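Local coordinates for peptidase, zinc-dependent (Methanocorpusculum labreanum, PDB 3LMC), which probably acts as a zinc-dependent metallopeptidase of family M54, binding a zinc ion at its likely active site and an iron ion at a separate four-cysteine site, at residues Gly2-Asp8 and His88-Val94. Sequence-based numbering, arbitrary orientation.
Sequences GIHLFWD and HEKILLV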
loop_
_atom_site.group_PDB
_atom_site.type_symbol
_atom_site.label_atom_id
_atom_site.label_comp_id
_atom_site.label_asym_id
_atom_site.label_seq_id
_atom_site.Cartn_x
_atom_site.Cartn_y
_atom_site.Cartn_z
ATOM N N GLY A 2 0.422 14.717 -0.833
ATOM C CA GLY A 2 1.475 13.969 -1.490
ATOM C C GLY A 2 1.244 12.489 -1.245
ATOM O O GLY A 2 0.461 12.116 -0.368
ATOM N N ILE A 3 1.922 11.647 -2.013
ATOM C CA ILE A 3 1.810 10.201 -1.837
ATOM C C ILE A 3 3.196 9.632 -1.616
ATOM O O ILE A 3 4.094 9.842 -2.436
ATOM C CB ILE A 3 1.161 9.521 -3.053
ATOM C CG1 ILE A 3 -0.254 10.060 -3.268
ATOM C CG2 ILE A 3 1.085 8.010 -2.853
ATOM C CD1 ILE A 3 -0.868 9.553 -4.536
ATOM N N HIS A 4 3.361 8.923 -0.501
ATOM C CA HIS A 4 4.659 8.419 -0.073
ATOM C C HIS A 4 4.655 6.894 -0.014
ATOM O O HIS A 4 3.853 6.295 0.703
ATOM C CB HIS A 4 5.019 8.991 1.302
ATOM C CG HIS A 4 4.903 10.483 1.389
ATOM N ND1 HIS A 4 5.997 11.322 1.333
ATOM C CD2 HIS A 4 3.824 11.289 1.546
ATOM C CE1 HIS A 4 5.598 12.577 1.437
ATOM N NE2 HIS A 4 4.283 12.585 1.570
ATOM N N LEU A 5 5.539 6.272 -0.786
ATOM C CA LEU A 5 5.690 4.819 -0.759
ATOM C C LEU A 5 6.746 4.515 0.297
ATOM O O LEU A 5 7.937 4.772 0.076
ATOM C CB LEU A 5 6.164 4.294 -2.122
ATOM C CG LEU A 5 6.360 2.781 -2.216
ATOM C CD1 LEU A 5 5.031 2.070 -2.071
ATOM C CD2 LEU A 5 7.036 2.375 -3.545
ATOM N N PHE A 6 6.314 4.010 1.451
ATOM C CA PHE A 6 7.254 3.607 2.475
ATOM C C PHE A 6 7.612 2.141 2.263
ATOM O O PHE A 6 6.884 1.234 2.705
ATOM C CB PHE A 6 6.710 3.810 3.904
ATOM C CG PHE A 6 7.761 3.579 4.977
ATOM C CD1 PHE A 6 7.901 4.452 6.043
ATOM C CD2 PHE A 6 8.652 2.504 4.878
ATOM C CE1 PHE A 6 8.890 4.244 7.006
ATOM C CE2 PHE A 6 9.642 2.293 5.830
ATOM C CZ PHE A 6 9.764 3.162 6.892
ATOM N N TRP A 7 8.757 1.928 1.624
ATOM C CA TRP A 7 9.213 0.597 1.219
ATOM C C TRP A 7 10.126 -0.028 2.296
ATOM O O TRP A 7 11.286 0.366 2.432
ATOM C CB TRP A 7 9.958 0.708 -0.121
ATOM C CG TRP A 7 10.393 -0.620 -0.708
ATOM C CD1 TRP A 7 11.515 -1.335 -0.394
ATOM C CD2 TRP A 7 9.699 -1.372 -1.708
ATOM N NE1 TRP A 7 11.560 -2.493 -1.143
ATOM C CE2 TRP A 7 10.451 -2.532 -1.960
ATOM C CE3 TRP A 7 8.506 -1.177 -2.412
ATOM C CZ2 TRP A 7 10.052 -3.499 -2.888
ATOM C CZ3 TRP A 7 8.109 -2.145 -3.339
ATOM C CH2 TRP A 7 8.880 -3.286 -3.564
ATOM N N ASP A 8 9.594 -0.978 3.065
ATOM C CA ASP A 8 10.378 -1.672 4.089
ATOM C C ASP A 8 11.545 -2.391 3.411
ATOM O O ASP A 8 11.337 -3.261 2.567
ATOM C CB ASP A 8 9.493 -2.671 4.845
ATOM C CG ASP A 8 10.188 -3.292 6.043
ATOM O OD1 ASP A 8 11.238 -3.945 5.860
ATOM O OD2 ASP A 8 9.668 -3.158 7.177
ATOM N N HIS A 88 -3.187 15.090 3.912
ATOM C CA HIS A 88 -2.297 15.584 2.863
ATOM C C HIS A 88 -1.175 14.640 2.468
ATOM O O HIS A 88 -0.773 14.607 1.303
ATOM C CB HIS A 88 -1.714 16.940 3.269
ATOM C CG HIS A 88 -2.737 18.023 3.349
ATOM N ND1 HIS A 88 -3.087 18.798 2.266
ATOM C CD2 HIS A 88 -3.499 18.454 4.382
ATOM C CE1 HIS A 88 -4.024 19.656 2.625
ATOM N NE2 HIS A 88 -4.289 19.470 3.905
ATOM N N GLU A 89 -0.652 13.889 3.428
ATOM C CA GLU A 89 0.511 13.053 3.153
ATOM C C GLU A 89 0.139 11.580 3.287
ATOM O O GLU A 89 0.300 10.969 4.342
ATOM C CB GLU A 89 1.674 13.433 4.074
ATOM C CG GLU A 89 1.974 14.934 4.071
ATOM C CD GLU A 89 2.311 15.478 2.680
ATOM O OE1 GLU A 89 2.963 14.761 1.889
ATOM O OE2 GLU A 89 1.929 16.631 2.376
ATOM N N LYS A 90 -0.400 11.031 2.206
ATOM C CA LYS A 90 -0.869 9.659 2.205
ATOM C C LYS A 90 0.348 8.762 2.206
ATOM O O LYS A 90 1.318 9.039 1.507
ATOM C CB LYS A 90 -1.686 9.390 0.947
ATOM C CG LYS A 90 -2.848 10.362 0.726
ATOM C CD LYS A 90 -3.731 10.492 1.950
ATOM C CE LYS A 90 -4.990 11.363 1.630
ATOM N NZ LYS A 90 -5.847 11.520 2.849
ATOM N N ILE A 91 0.306 7.688 2.985
ATOM C CA ILE A 91 1.400 6.725 2.987
ATOM C C ILE A 91 0.937 5.320 2.631
ATOM O O ILE A 91 -0.049 4.831 3.179
ATOM C CB ILE A 91 2.079 6.681 4.357
ATOM C CG1 ILE A 91 2.708 8.045 4.659
ATOM C CG2 ILE A 91 3.092 5.524 4.434
ATOM C CD1 ILE A 91 3.167 8.205 6.105
ATOM N N LEU A 92 1.663 4.680 1.718
ATOM C CA LEU A 92 1.515 3.250 1.464
ATOM C C LEU A 92 2.761 2.539 1.995
ATOM O O LEU A 92 3.871 2.752 1.494
ATOM C CB LEU A 92 1.364 2.971 -0.038
ATOM C CG LEU A 92 1.402 1.486 -0.459
ATOM C CD1 LEU A 92 0.321 0.688 0.255
ATOM C CD2 LEU A 92 1.298 1.281 -1.989
ATOM N N LEU A 93 2.573 1.696 3.008
ATOM C CA LEU A 93 3.655 0.886 3.569
ATOM C C LEU A 93 3.736 -0.453 2.809
ATOM O O LEU A 93 2.729 -1.145 2.630
ATOM C CB LEU A 93 3.382 0.622 5.054
ATOM C CG LEU A 93 4.480 0.286 6.074
ATOM C CD1 LEU A 93 4.016 -0.802 7.045
ATOM C CD2 LEU A 93 5.795 -0.072 5.436
ATOM N N VAL A 94 4.930 -0.803 2.349
ATOM C CA VAL A 94 5.169 -2.109 1.717
ATOM C C VAL A 94 5.965 -2.918 2.722
ATOM O O VAL A 94 7.111 -2.584 3.011
ATOM C CB VAL A 94 5.971 -1.961 0.423
ATOM C CG1 VAL A 94 6.344 -3.329 -0.143
ATOM C CG2 VAL A 94 5.172 -1.162 -0.594
HETATM O O HOH W 1 1.468 17.570 -0.198
#
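Glu89 OE1 takes a nearly straight bond from the ring nitrogen NE2 of His4, at 2.6 Å and 174° at the hydrogen. The oxygen lies in the imidazole plane and uses its anti lone pair, while the carboxylate is turned 65° against the ring. With CG of His4 beside its own backbone N (chi1 -51°), the ring reaches back along the pair toward Glu89, whose chain bends at chi2 to meet it. The other carboxylate oxygen is tied through a water to Gly2 N, and Phe71 meets the imidazole edge-to-face. Replacing His4 by an alanine would probably leave Glu89 OE1 without its ring donor and remove the ring that meets Phe71 edge-to-face.

Beyond this pair the backbones run parallel. His4 N bonds to Lys90 O at 2.9 Å and Leu92 N to His4 O, followed by Phe6 N to Leu92 O and Val94 N to Phe6 O, the zigzag expected of parallel strands. These are two inner strands of a five-stranded mixed sheet: 3-7 has 31-34 on its other edge, and 90-94 has 117-120.

On the face bearing Leu5, Leu92 and Val94, Leu5 CD1 meets Val94 CG2 at 3.6 Å and also touches Leu92 CD2. Val94 CG1 sits over the Trp7 six-membered ring, 4.0 Å from its centroid, a CH-pi contact; the indole NE1 bonds to Val11 O. Helix 16-27 packs on Leu5 and Trp7 here, and the Leu92 side chain is about 9 Å from that of the zinc ligand His149. The reverse face carries Phe6, whose CB touches Ile91 CG2 and whose ring CD2 lies 3.9 Å from Leu93 CD2, where helix 53-66 packs, Phe63 against Phe6 and Leu60 against Ile91 and Leu93.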